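Local coordinates for protein glycoside hydrolase, family 11\:clostridium cellulosome enzyme, dockerin type i\:polysaccharide (Clostridium thermocellum, PDB 2C71) that probably removes acetyl groups from acetylated xylan as a metal-dependent family 4 carbohydrate esterase, crystallised here with a bound magnesium ion, at residues T20-D25 and Q158-P163; D28-K33 and I170-L175; S46-I51 and Q91-T96; P98-P103 and V183-L188; V146-I151 and T190-P195. All blocks are in the same frame, centred on the assembly; numbering follows the deposited sequence.

Interaction 1: T20-D25 and Q158-P163; sequences TARVLD and QPEPHP
Arg22 and Glu160 meet across a gap that their backbones leave wide: the closest pair of CA atoms, those of Arg22 and Pro163, is still 9.8 Å apart. Segment 20-25 is a regular turn of helix 17-30, whereas 158-163 is an irregular, proline-rich loop with a cis peptide between Glu160 and Pro161, ending with Pro163 at the N-cap of helix 164-177. Two long side chains therefore do the reaching, approaching from opposite directions. The Arg22 chain is stretched from CG to NE, and Glu160 is likewise extended beyond CG (chi2 180°), so that each spans roughly its full length. They join in a salt bridge in which Arg22 NH1 donates to Glu160 OE1 at 2.8 Å, nearly straight at 171°. The oxygen lies at the edge of the guanidinium, almost in its plane, but the nitrogen comes in from well above the carboxylate plane, the two flat groups being turned 58° apart. This is a single-bond contact and not a side-by-side pairing of two N-H groups with two oxygens. Water 2 fills in for the missing second bond, donating to Glu160 OE2 at 2.7 Å while accepting, weakly, from Arg22 NH2. Water 1 links Arg22 NH1 to the carbonyl of His162, its oxygen 2.8 Å from His162 O. Deeper in, Thr20 OG1 bonds to Asp156 and His162 NE2 to His155 O. Such a solvated surface bridge joins the first helix to a loop following a barrel strand in the NodB homology fold, a distorted beta/alpha barrel.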
# COMPACT_ATOMS: atom_id res chain seq x y z
N THR A 20 7.19 -7.56 7.66
CA THR A 20 6.69 -7.67 6.29
C THR A 20 6.59 -9.13 5.89
O THR A 20 5.67 -9.55 5.18
CB THR A 20 7.53 -6.85 5.32
OG1 THR A 20 7.54 -5.48 5.76
CG2 THR A 20 7.04 -6.97 3.89
N ALA A 21 7.58 -9.95 6.31
CA ALA A 21 7.54 -11.38 6.00
C ALA A 21 6.31 -12.04 6.59
O ALA A 21 5.77 -12.97 5.99
CB ALA A 21 8.81 -12.09 6.43
N ARG A 22 5.82 -11.58 7.75
CA ARG A 22 4.59 -12.15 8.28
C ARG A 22 3.42 -11.95 7.35
O ARG A 22 2.58 -12.84 7.17
CB ARG A 22 4.27 -11.56 9.66
CG ARG A 22 5.27 -11.83 10.72
CD ARG A 22 4.86 -11.10 12.00
NE ARG A 22 5.91 -11.28 12.96
CZ ARG A 22 6.02 -10.54 14.03
NH1 ARG A 22 5.18 -9.51 14.25
NH2 ARG A 22 6.99 -10.81 14.89
N VAL A 23 3.32 -10.74 6.76
CA VAL A 23 2.26 -10.46 5.79
C VAL A 23 2.48 -11.30 4.54
O VAL A 23 1.53 -11.92 4.04
CB VAL A 23 2.18 -8.98 5.47
CG1 VAL A 23 1.26 -8.70 4.28
CG2 VAL A 23 1.68 -8.18 6.70
N LEU A 24 3.70 -11.31 3.99
CA LEU A 24 3.96 -12.07 2.76
C LEU A 24 3.64 -13.55 2.95
O LEU A 24 3.16 -14.19 2.02
CB LEU A 24 5.40 -11.86 2.29
CG LEU A 24 5.69 -10.45 1.74
CD1 LEU A 24 7.20 -10.23 1.63
CD2 LEU A 24 5.04 -10.23 0.38
N ASP A 25 3.92 -14.09 4.13
CA ASP A 25 3.59 -15.51 4.39
C ASP A 25 2.10 -15.75 4.30
O ASP A 25 1.69 -16.79 3.80
CB ASP A 25 4.14 -15.95 5.72
CG ASP A 25 5.66 -16.08 5.76
OD1 ASP A 25 6.34 -16.09 4.75
OD2 ASP A 25 6.18 -16.28 6.92
N GLN A 158 4.14 -1.66 12.02
CA GLN A 158 3.72 -0.75 13.11
C GLN A 158 4.35 -1.29 14.37
O GLN A 158 4.70 -2.46 14.46
CB GLN A 158 2.21 -0.78 13.31
CG GLN A 158 1.42 0.03 12.30
CD GLN A 158 1.64 1.47 12.49
OE1 GLN A 158 1.24 2.05 13.57
NE2 GLN A 158 2.20 2.13 11.51
N PRO A 159 4.44 -0.45 15.42
CA PRO A 159 4.81 -0.97 16.74
C PRO A 159 3.85 -2.07 17.17
O PRO A 159 2.65 -2.02 16.90
CB PRO A 159 4.72 0.28 17.65
CG PRO A 159 4.95 1.46 16.69
CD PRO A 159 4.22 1.01 15.43
N GLU A 160 4.39 -3.04 17.90
CA GLU A 160 3.59 -4.19 18.34
C GLU A 160 2.92 -3.97 19.68
O GLU A 160 3.35 -3.10 20.45
CB GLU A 160 4.43 -5.42 18.32
CG GLU A 160 4.87 -5.70 16.88
CD GLU A 160 5.73 -6.92 16.72
OE1 GLU A 160 5.19 -8.04 16.62
OE2 GLU A 160 6.96 -6.74 16.67
N PRO A 161 1.86 -4.71 19.98
CA PRO A 161 1.20 -5.73 19.16
C PRO A 161 0.70 -5.23 17.82
O PRO A 161 0.14 -4.15 17.75
CB PRO A 161 0.05 -6.24 20.03
CG PRO A 161 0.42 -5.90 21.40
CD PRO A 161 1.24 -4.65 21.32
N HIS A 162 0.89 -6.05 16.77
CA HIS A 162 0.45 -5.67 15.46
C HIS A 162 -0.15 -6.88 14.72
O HIS A 162 0.47 -7.42 13.79
CB HIS A 162 1.59 -5.07 14.63
CG HIS A 162 1.09 -4.44 13.37
ND1 HIS A 162 0.05 -3.51 13.32
CD2 HIS A 162 1.54 -4.58 12.11
CE1 HIS A 162 -0.11 -3.13 12.05
NE2 HIS A 162 0.77 -3.78 11.30
N PRO A 163 -1.36 -7.28 15.10
CA PRO A 163 -1.95 -8.52 14.54
C PRO A 163 -2.62 -8.32 13.19
O PRO A 163 -3.62 -8.99 12.87
CB PRO A 163 -2.96 -8.93 15.60
CG PRO A 163 -3.42 -7.59 16.18
CD PRO A 163 -2.12 -6.81 16.28
O HOH W 1 2.89 -8.30 12.76
O HOH W 2 8.40 -8.93 16.07

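Interaction 2: D28-K33 and I170-L175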
# COMPACT_ATOMS: atom_id res chain seq x y z
N ASP A 28 1.07 -15.68 0.65
CA ASP A 28 1.45 -16.94 -0.00
C ASP A 28 0.44 -18.03 0.36
O ASP A 28 0.06 -18.84 -0.51
CB ASP A 28 2.86 -17.41 0.44
CG ASP A 28 4.03 -16.62 -0.15
OD1 ASP A 28 3.86 -15.95 -1.19
OD2 ASP A 28 5.14 -16.75 0.45
N LYS A 29 0.06 -18.13 1.63
CA LYS A 29 -0.88 -19.16 2.07
C LYS A 29 -2.16 -19.13 1.28
O LYS A 29 -2.72 -20.17 0.92
CB LYS A 29 -1.16 -18.99 3.57
CG LYS A 29 -2.12 -19.94 4.22
CD LYS A 29 -2.37 -19.38 5.74
CE LYS A 29 -3.25 -20.22 6.56
NZ LYS A 29 -3.31 -19.68 7.94
N TYR A 30 -2.66 -17.93 1.00
CA TYR A 30 -3.93 -17.73 0.30
C TYR A 30 -3.79 -17.46 -1.20
O TYR A 30 -4.77 -17.29 -1.90
CB TYR A 30 -4.73 -16.60 0.96
CG TYR A 30 -5.10 -16.92 2.36
CD1 TYR A 30 -6.02 -17.91 2.58
CD2 TYR A 30 -4.57 -16.23 3.46
CE1 TYR A 30 -6.35 -18.27 3.89
CE2 TYR A 30 -4.92 -16.58 4.76
CZ TYR A 30 -5.81 -17.61 4.97
OH TYR A 30 -6.18 -18.02 6.24
N ASN A 31 -2.55 -17.43 -1.67
CA ASN A 31 -2.27 -17.14 -3.07
C ASN A 31 -2.84 -15.80 -3.51
O ASN A 31 -3.46 -15.69 -4.56
CB ASN A 31 -2.82 -18.26 -3.97
CG ASN A 31 -2.34 -18.14 -5.40
OD1 ASN A 31 -3.03 -18.55 -6.33
ND2 ASN A 31 -1.15 -17.58 -5.58
N VAL A 32 -2.62 -14.78 -2.68
CA VAL A 32 -3.22 -13.47 -2.91
C VAL A 32 -2.16 -12.43 -3.26
O VAL A 32 -1.10 -12.38 -2.64
CB VAL A 32 -4.02 -12.99 -1.68
CG1 VAL A 32 -4.22 -11.48 -1.73
CG2 VAL A 32 -5.35 -13.71 -1.60
N LYS A 33 -2.46 -11.59 -4.25
CA LYS A 33 -1.57 -10.47 -4.62
C LYS A 33 -1.99 -9.22 -3.91
O LYS A 33 -3.17 -8.98 -3.73
CB LYS A 33 -1.61 -10.25 -6.15
CG LYS A 33 -1.07 -11.49 -6.94
CD LYS A 33 -1.08 -11.30 -8.42
CE LYS A 33 -0.64 -12.64 -9.16
NZ LYS A 33 -1.44 -13.90 -8.79
N ILE A 170 -8.95 -13.87 8.49
CA ILE A 170 -10.38 -13.64 8.41
C ILE A 170 -10.73 -12.89 7.13
O ILE A 170 -11.65 -13.28 6.40
CB ILE A 170 -10.90 -12.90 9.64
CG1 ILE A 170 -10.63 -13.71 10.90
CG2 ILE A 170 -12.36 -12.55 9.50
CD1 ILE A 170 -10.79 -12.91 12.19
N ILE A 171 -10.03 -11.79 6.86
CA ILE A 171 -10.35 -10.96 5.69
C ILE A 171 -10.35 -11.74 4.40
O ILE A 171 -11.29 -11.60 3.60
CB ILE A 171 -9.36 -9.77 5.60
CG1 ILE A 171 -9.53 -8.81 6.80
CG2 ILE A 171 -9.53 -9.04 4.30
CD1 ILE A 171 -8.36 -7.86 6.99
N ILE A 172 -9.27 -12.47 4.13
CA ILE A 172 -9.13 -13.09 2.81
C ILE A 172 -10.22 -14.16 2.58
O ILE A 172 -10.95 -14.09 1.59
CB ILE A 172 -7.68 -13.51 2.54
CG1 ILE A 172 -6.80 -12.27 2.39
CG2 ILE A 172 -7.66 -14.40 1.26
CD1 ILE A 172 -5.31 -12.55 2.41
N PRO A 173 -10.37 -15.13 3.50
CA PRO A 173 -11.45 -16.12 3.26
C PRO A 173 -12.84 -15.50 3.20
O PRO A 173 -13.67 -15.92 2.39
CB PRO A 173 -11.27 -17.09 4.42
CG PRO A 173 -9.83 -16.97 4.83
CD PRO A 173 -9.52 -15.53 4.63
N THR A 174 -13.12 -14.51 4.06
CA THR A 174 -14.46 -13.93 4.09
C THR A 174 -14.75 -13.22 2.77
O THR A 174 -15.81 -13.44 2.17
CB THR A 174 -14.65 -12.93 5.24
OG1 THR A 174 -14.57 -13.62 6.48
CG2 THR A 174 -15.99 -12.21 5.15
N LEU A 175 -13.83 -12.39 2.30
CA LEU A 175 -14.13 -11.67 1.08
C LEU A 175 -14.15 -12.63 -0.13
O LEU A 175 -14.99 -12.47 -1.02
CB LEU A 175 -13.16 -10.51 0.87
CG LEU A 175 -13.25 -9.41 1.93
CD1 LEU A 175 -12.35 -8.22 1.58
CD2 LEU A 175 -14.74 -8.95 2.16
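Tyr30, late in helix 17-30, lays its side chain against Ile172 and Pro173 of helix 164-177, the CA atoms of Tyr30 and Ile172 standing 7.4 Å apart. Its CB starts the contact, 3.7 Å from Ile172 CG2. One atom further, CG is still close to that methyl, and Tyr30 CD2 then reaches the other branch of the isoleucine, with Ile172 CD1 at 3.9 Å. With CG placed anti to the carbonyl carbon (chi1 -63°), the ring points out over the neighbouring helix. Farther along, Tyr30 CE1 lies 3.8 Å from Pro173 CG, the two side chains crossing at about a right angle. Ile172 CB and Pro173 CD lie above the same face, both displaced toward the rim, while the opposite face carries CG of Lys29. At the tip, OH leaves the apolar patch and bonds to Asp169 OD1, which also receives the Lys29 ammonium. Beside the tyrosine, Val32 meets Ile172 tip to tip, Val32 CG2 being 3.7 Å from Ile172 CG2; the same methyl of Ile172 thus serves both partners. Asn31, with a positive phi of 57°, is the first residue to leave helical angles, in a Schellman motif, and Val32 returns to the packing, next to Leu27 and Phe182. Between the two segments the chemistry is purely apolar, which implies that shape fixes the fit, while the bond to Asp169 limits where the phenol end can go.

Interaction 3: S46-I51 and Q91-T96; sequences STAAII and QKYAGT
Two neighbouring helices of the barrel's outer layer, 45-56 and 76-94, touch where Ala48 and Ile51 face Tyr93 and Ala94, in the last turn of the longer helix. The approach is close, with an alanine in each of the nearest pairs: the CA atoms of Ala48 and Tyr93 are 5.3 Å apart, and those of Ile51 and Ala94 6.0 Å. The methyl of Ala48 meets the tyrosine ring obliquely, Ala48 CB 3.4 Å from Tyr93 CD1, a tight fit, with Tyr93 CG and CE1 each somewhat further off. With chi1 at -63°, CG stands anti to the carbonyl carbon, and the ring extends along the flank of helix 45-56 until its hydroxyl bonds to Asp45 OD1. One turn on from Ala48, Ile51 uses its CG2 branch: Ile51 CG2 lies 3.7 Å from Ala94 CB and 4.0 Å from Tyr93 CB, bridging the two residues. Ile51 and Ala94 both also touch Ile61 of strand 60-63. Arg52 NE bonds to Tyr93 O, giving that late-helix carbonyl a partner from the other helix. Gly95 then leaves the helix with a positive phi of 76°, and the chain goes on toward strand 100-101. Adjacent helices packed on each other and on the strand that lies between them in sequence, here 60-63, are the pattern of the outer layer of a beta/alpha barrel, as in the NodB fold.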
# COMPACT_ATOMS: atom_id res chain seq x y z
N SER A 46 19.91 -4.56 3.33
CA SER A 46 19.32 -5.45 4.34
C SER A 46 17.94 -5.93 3.92
O SER A 46 17.56 -7.06 4.22
CB SER A 46 19.25 -4.82 5.74
OG SER A 46 18.71 -5.75 6.67
N THR A 47 17.17 -5.05 3.28
CA THR A 47 15.80 -5.33 2.87
C THR A 47 15.63 -5.62 1.37
O THR A 47 14.51 -5.80 0.90
CB THR A 47 14.83 -4.24 3.34
OG1 THR A 47 15.29 -3.01 2.80
CG2 THR A 47 14.73 -4.19 4.86
N ALA A 48 16.74 -5.70 0.64
CA ALA A 48 16.65 -5.94 -0.80
C ALA A 48 15.92 -7.22 -1.14
O ALA A 48 15.09 -7.24 -2.06
CB ALA A 48 18.08 -5.98 -1.40
N ALA A 49 16.26 -8.30 -0.46
CA ALA A 49 15.65 -9.59 -0.81
C ALA A 49 14.15 -9.60 -0.56
O ALA A 49 13.40 -10.21 -1.33
CB ALA A 49 16.31 -10.73 -0.07
N ILE A 50 13.68 -8.96 0.52
CA ILE A 50 12.26 -8.97 0.79
C ILE A 50 11.49 -8.08 -0.17
O ILE A 50 10.39 -8.37 -0.59
CB ILE A 50 11.92 -8.68 2.27
CG1 ILE A 50 10.53 -9.20 2.57
CG2 ILE A 50 12.14 -7.25 2.65
CD1 ILE A 50 10.20 -9.28 4.05
N ILE A 51 12.11 -6.97 -0.57
CA ILE A 51 11.55 -6.11 -1.65
C ILE A 51 11.43 -6.92 -2.92
O ILE A 51 10.40 -6.89 -3.61
CB ILE A 51 12.46 -4.85 -1.80
CG1 ILE A 51 12.19 -3.87 -0.66
CG2 ILE A 51 12.34 -4.20 -3.15
CD1 ILE A 51 10.89 -3.08 -0.78
N GLN A 91 13.84 0.95 -7.52
CA GLN A 91 14.35 0.47 -8.82
C GLN A 91 15.57 -0.42 -8.64
O GLN A 91 15.73 -1.45 -9.30
CB GLN A 91 14.64 1.66 -9.74
CG GLN A 91 15.20 1.27 -11.08
CD GLN A 91 14.32 0.44 -11.97
OE1 GLN A 91 13.13 0.73 -12.20
NE2 GLN A 91 14.92 -0.62 -12.50
N LYS A 92 16.46 0.00 -7.77
CA LYS A 92 17.71 -0.70 -7.57
C LYS A 92 17.49 -2.16 -7.17
O LYS A 92 18.19 -3.07 -7.67
CB LYS A 92 18.57 0.03 -6.52
CG LYS A 92 19.90 -0.62 -6.30
CD LYS A 92 20.75 0.21 -5.43
CE LYS A 92 22.03 -0.46 -5.02
NZ LYS A 92 22.86 0.43 -4.09
N TYR A 93 16.53 -2.41 -6.28
CA TYR A 93 16.40 -3.72 -5.64
C TYR A 93 15.26 -4.54 -6.23
O TYR A 93 15.32 -5.77 -6.29
CB TYR A 93 16.21 -3.56 -4.13
CG TYR A 93 17.37 -2.90 -3.43
CD1 TYR A 93 18.65 -3.44 -3.51
CD2 TYR A 93 17.20 -1.74 -2.69
CE1 TYR A 93 19.72 -2.84 -2.87
CE2 TYR A 93 18.26 -1.13 -2.05
CZ TYR A 93 19.52 -1.69 -2.14
OH TYR A 93 20.58 -1.09 -1.50
N ALA A 94 14.22 -3.84 -6.68
CA ALA A 94 13.02 -4.46 -7.23
C ALA A 94 13.02 -4.57 -8.73
O ALA A 94 12.35 -5.43 -9.28
CB ALA A 94 11.74 -3.71 -6.80
N GLY A 95 13.75 -3.68 -9.39
CA GLY A 95 13.76 -3.62 -10.84
C GLY A 95 12.51 -2.98 -11.44
O GLY A 95 12.28 -3.07 -12.64
N THR A 96 11.71 -2.33 -10.60
CA THR A 96 10.51 -1.65 -11.05
C THR A 96 10.53 -0.18 -10.67
O THR A 96 11.39 0.28 -9.91
CB THR A 96 9.23 -2.29 -10.48
OG1 THR A 96 9.27 -2.21 -9.05
CG2 THR A 96 9.13 -3.75 -10.90

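Interaction 4: P98-P103 and V183-L188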
# COMPACT_ATOMS: atom_id res chain seq x y z
N PRO A 98 7.69 3.06 -9.49
CA PRO A 98 6.35 3.04 -8.89
C PRO A 98 5.34 3.78 -9.79
O PRO A 98 5.75 4.71 -10.48
CB PRO A 98 6.56 3.78 -7.58
CG PRO A 98 7.96 3.36 -7.18
CD PRO A 98 8.74 3.11 -8.46
N LYS A 99 4.07 3.39 -9.76
CA LYS A 99 3.02 4.10 -10.50
C LYS A 99 2.06 4.81 -9.56
O LYS A 99 1.21 5.59 -10.00
CB LYS A 99 2.25 3.13 -11.40
CG LYS A 99 3.04 2.63 -12.61
CD LYS A 99 2.12 2.12 -13.70
CE LYS A 99 2.43 0.67 -14.05
NZ LYS A 99 1.20 -0.12 -14.31
N PHE A 100 2.20 4.53 -8.27
CA PHE A 100 1.28 5.00 -7.24
C PHE A 100 2.04 5.57 -6.04
O PHE A 100 3.13 5.08 -5.71
CB PHE A 100 0.40 3.84 -6.78
CG PHE A 100 -0.51 3.30 -7.86
CD1 PHE A 100 -1.68 3.93 -8.14
CD2 PHE A 100 -0.17 2.20 -8.60
CE1 PHE A 100 -2.51 3.46 -9.17
CE2 PHE A 100 -0.98 1.72 -9.61
CZ PHE A 100 -2.15 2.35 -9.91
N PHE A 101 1.43 6.57 -5.45
CA PHE A 101 1.94 7.28 -4.25
C PHE A 101 0.85 7.30 -3.20
O PHE A 101 -0.30 7.63 -3.51
CB PHE A 101 2.28 8.72 -4.64
CG PHE A 101 2.65 9.64 -3.50
CD1 PHE A 101 3.73 9.35 -2.67
CD2 PHE A 101 1.94 10.79 -3.28
CE1 PHE A 101 4.07 10.25 -1.62
CE2 PHE A 101 2.30 11.67 -2.26
CZ PHE A 101 3.37 11.40 -1.46
N ARG A 102 1.20 7.01 -1.95
CA ARG A 102 0.31 7.20 -0.83
C ARG A 102 0.89 8.27 0.05
O ARG A 102 1.97 8.08 0.64
CB ARG A 102 0.13 5.96 0.02
CG ARG A 102 -0.79 6.26 1.21
CD ARG A 102 -1.44 5.07 1.77
NE ARG A 102 -2.37 4.44 0.86
CZ ARG A 102 -2.56 3.13 0.71
NH1 ARG A 102 -1.82 2.24 1.35
NH2 ARG A 102 -3.46 2.69 -0.16
N PRO A 103 0.24 9.43 0.16
CA PRO A 103 0.80 10.52 0.98
C PRO A 103 0.93 10.08 2.42
O PRO A 103 -0.00 9.49 3.01
CB PRO A 103 -0.22 11.67 0.84
CG PRO A 103 -1.02 11.34 -0.29
CD PRO A 103 -0.99 9.83 -0.52
N VAL A 183 -6.62 -7.98 -6.10
CA VAL A 183 -5.78 -7.53 -7.19
C VAL A 183 -4.79 -6.48 -6.70
O VAL A 183 -5.00 -5.83 -5.65
CB VAL A 183 -6.66 -6.96 -8.33
CG1 VAL A 183 -7.49 -8.14 -8.98
CG2 VAL A 183 -7.56 -5.83 -7.88
N THR A 184 -3.72 -6.30 -7.47
CA THR A 184 -2.79 -5.18 -7.24
C THR A 184 -3.47 -3.87 -7.65
O THR A 184 -4.49 -3.89 -8.33
CB THR A 184 -1.48 -5.33 -8.01
OG1 THR A 184 -1.77 -5.21 -9.39
CG2 THR A 184 -0.74 -6.64 -7.68
N LEU A 185 -2.89 -2.72 -7.29
CA LEU A 185 -3.45 -1.44 -7.75
C LEU A 185 -3.45 -1.35 -9.26
O LEU A 185 -4.44 -0.92 -9.86
CB LEU A 185 -2.70 -0.25 -7.13
CG LEU A 185 -2.93 -0.05 -5.64
CD1 LEU A 185 -2.04 1.10 -5.11
CD2 LEU A 185 -4.37 0.26 -5.34
N THR A 186 -2.36 -1.73 -9.91
CA THR A 186 -2.31 -1.66 -11.36
C THR A 186 -3.41 -2.53 -11.95
O THR A 186 -4.09 -2.12 -12.92
CB THR A 186 -0.91 -2.03 -11.92
OG1 THR A 186 -0.01 -0.94 -11.68
CG2 THR A 186 -0.90 -2.35 -13.40
N GLU A 187 -3.58 -3.73 -11.43
CA GLU A 187 -4.60 -4.63 -11.93
C GLU A 187 -6.00 -4.06 -11.71
O GLU A 187 -6.88 -4.19 -12.56
CB GLU A 187 -4.46 -5.98 -11.27
CG GLU A 187 -3.29 -6.82 -11.72
CD GLU A 187 -2.92 -8.00 -10.80
OE1 GLU A 187 -3.55 -8.22 -9.69
OE2 GLU A 187 -1.92 -8.74 -11.17
N LEU A 188 -6.24 -3.45 -10.54
CA LEU A 188 -7.54 -2.87 -10.26
C LEU A 188 -7.92 -1.83 -11.32
O LEU A 188 -9.02 -1.86 -11.87
CB LEU A 188 -7.53 -2.24 -8.86
CG LEU A 188 -8.83 -1.58 -8.44
CD1 LEU A 188 -10.00 -2.58 -8.48
CD2 LEU A 188 -8.71 -0.93 -7.03
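Leu185 lies over the flat of the Phe100 ring, while Thr186, the next residue, comes to its edge, so two successive residues at the start of the helix meet a face and the edge of one aromatic ring. Leu185 CB stands 3.8 Å from the centroid of the Phe100 ring and only 18° off its normal, a CH-pi contact displaced toward CE2. The CD1 methyl of Leu185 continues over the near end of the ring, 3.8 Å from Phe100 CG. In the ring plane, Thr186 OG1 is 3.5 Å from Phe100 CE2; chi1 of -75° sets that oxygen beside the backbone N. The same hydroxyl bonds to Glu60. Lys99 crosses Thr186 at about a right angle, and in the conformer given, one of two, Lys99 NZ donates to Thr186 OG1 at 3.0 Å, a bond best taken as doubtful. Phe101 points to the other side of its strand and meets Phe120 edge-to-face. Helix 185-192 begins in a capping box: Glu187 N donates to Thr184 OG1 (3.1 Å), and Thr184 N to Glu187 OE1 (2.9 Å). The chemistry thus divides by layer, with carbon over the buried ring face and a polar rim where the threonine hydroxyl, held by Glu60, borders the aromatic edge.

Interaction 5: V146-I151 and T190-P195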
# COMPACT_ATOMS: atom_id res chain seq x y z
N VAL A 146 -15.77 -2.79 2.89
CA VAL A 146 -15.44 -2.97 1.49
C VAL A 146 -16.69 -2.98 0.61
O VAL A 146 -17.77 -3.40 0.99
CB VAL A 146 -14.64 -4.24 1.21
CG1 VAL A 146 -13.21 -4.17 1.75
CG2 VAL A 146 -15.37 -5.45 1.59
N ARG A 147 -16.46 -2.51 -0.62
CA ARG A 147 -17.38 -2.64 -1.74
C ARG A 147 -16.54 -2.93 -2.98
O ARG A 147 -15.32 -2.91 -2.94
CB ARG A 147 -18.25 -1.39 -1.94
CG ARG A 147 -17.52 -0.14 -2.23
CD ARG A 147 -18.45 1.09 -2.36
NE ARG A 147 -17.68 2.34 -2.43
CZ ARG A 147 -16.40 2.41 -2.77
NH1 ARG A 147 -15.74 1.30 -3.10
NH2 ARG A 147 -15.81 3.59 -2.81
N ASP A 148 -17.20 -3.22 -4.10
CA ASP A 148 -16.50 -3.41 -5.33
C ASP A 148 -15.66 -2.19 -5.65
O ASP A 148 -16.19 -1.08 -5.72
CB ASP A 148 -17.51 -3.67 -6.44
CG ASP A 148 -16.90 -4.05 -7.76
OD1 ASP A 148 -15.68 -4.32 -7.88
OD2 ASP A 148 -17.71 -4.02 -8.73
N GLY A 149 -14.35 -2.39 -5.84
CA GLY A 149 -13.44 -1.32 -6.16
C GLY A 149 -12.69 -0.69 -4.98
O GLY A 149 -11.84 0.18 -5.21
N THR A 150 -12.97 -1.13 -3.75
CA THR A 150 -12.29 -0.51 -2.60
C THR A 150 -10.79 -0.79 -2.63
O THR A 150 -10.34 -1.92 -2.85
CB THR A 150 -12.88 -1.06 -1.31
OG1 THR A 150 -14.27 -0.72 -1.22
CG2 THR A 150 -12.15 -0.64 -0.05
N ILE A 151 -10.02 0.25 -2.26
CA ILE A 151 -8.62 0.13 -1.90
C ILE A 151 -8.57 0.03 -0.37
O ILE A 151 -9.10 0.92 0.31
CB ILE A 151 -7.82 1.32 -2.41
CG1 ILE A 151 -7.85 1.40 -3.95
CG2 ILE A 151 -6.39 1.29 -1.87
CD1 ILE A 151 -7.27 2.71 -4.53
N THR A 190 -6.61 -1.49 -14.36
CA THR A 190 -6.65 -2.10 -15.71
C THR A 190 -7.97 -2.87 -15.90
O THR A 190 -8.62 -2.76 -16.93
CB THR A 190 -5.42 -2.96 -15.89
OG1 THR A 190 -4.20 -2.20 -15.73
CG2 THR A 190 -5.36 -3.56 -17.26
N LEU A 191 -8.33 -3.68 -14.92
CA LEU A 191 -9.51 -4.53 -15.06
C LEU A 191 -10.79 -3.74 -15.06
O LEU A 191 -11.84 -4.20 -15.57
CB LEU A 191 -9.56 -5.58 -13.93
CG LEU A 191 -8.48 -6.63 -14.00
CD1 LEU A 191 -8.33 -7.33 -12.63
CD2 LEU A 191 -8.78 -7.68 -15.07
N LYS A 192 -10.77 -2.55 -14.47
CA LYS A 192 -11.90 -1.61 -14.45
C LYS A 192 -11.89 -0.65 -15.65
O LYS A 192 -12.82 0.13 -15.81
CB LYS A 192 -11.88 -0.79 -13.14
CG LYS A 192 -12.06 -1.54 -11.88
CD LYS A 192 -13.42 -2.01 -11.68
CE LYS A 192 -13.67 -2.55 -10.23
NZ LYS A 192 -15.01 -3.14 -10.27
N GLY A 193 -10.86 -0.70 -16.48
CA GLY A 193 -10.77 0.16 -17.65
C GLY A 193 -10.47 1.62 -17.32
O GLY A 193 -10.81 2.50 -18.12
N VAL A 194 -9.83 1.89 -16.20
CA VAL A 194 -9.50 3.27 -15.79
C VAL A 194 -8.01 3.47 -16.07
O VAL A 194 -7.17 2.76 -15.52
CB VAL A 194 -9.76 3.48 -14.30
CG1 VAL A 194 -9.34 4.90 -13.88
CG2 VAL A 194 -11.24 3.22 -14.02
N PRO A 195 -7.64 4.41 -16.95
CA PRO A 195 -6.22 4.66 -17.21
C PRO A 195 -5.49 5.02 -15.92
O PRO A 195 -6.04 5.74 -15.08
CB PRO A 195 -6.23 5.86 -18.18
CG PRO A 195 -7.56 5.70 -18.87
CD PRO A 195 -8.51 5.25 -17.81
O HOH W 3 -15.88 -0.35 -8.77
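The ionic part of the contact joins Asp148 to Lys192 at the end of helix 185-192. Lys192 NZ donates to Asp148 OD1 at 2.7 Å, reaching it from above the carboxylate plane (36° out); Asp148 OD2 is also near, at 3.2 Å from Lys192 NZ. OD1 takes a second bond from Leu6 N, so two donors grip one oxygen, which would favour the charged carboxylate. A bend at chi2 (-72°), followed by an extended remainder, carries the ammonium across to the aspartate. Leu6 opens the first strand of the barrel, and 146-151 is the loop that leads from helix 135-145 into strand 151-155 beside it; the bridge therefore ties this end of the barrel to the last helix of the chain, 185-192. Hydrogen bonds within the loop shape it: Arg147 to Thr150 form a type II beta turn closed by Thr150 N to Arg147 O (3.1 Å), with Gly149 at the position of positive phi (96°), and the side-chain oxygen Thr150 OG1 accepts from Arg147 N at 2.9 Å. Apolar contact is slight: Lys192 CE passes Gly149 CA at 4.3 Å. Among solvent links, water 3 lies between Asp148 O and Lys192 NZ, weakly bonded to both. Past Lys192, a Schellman motif at Gly193 ends the helix.

The five contacts join helices, loops and one short strand around the barrel. Interactions 1 and 2 share helix 17-30, their centres about 15 Å apart; their partners are the loop before helix 164-177 and that helix itself. Interaction 3, nested inside the chain loops that both close, touches interaction 1 through Ile50. It comes before interaction 4 in the chain, helix 76-94 leading to strand 100-101. Interactions 4 and 5 share helix 185-192, have centres about 11 Å apart and both touch interaction 2; interaction 5 is on the opposite side of the chain's centre from interaction 1. Interactions 1, 2, 4 and 5 cross pairwise along the sequence, so late segments return to early ones, knitting the chain into one domain.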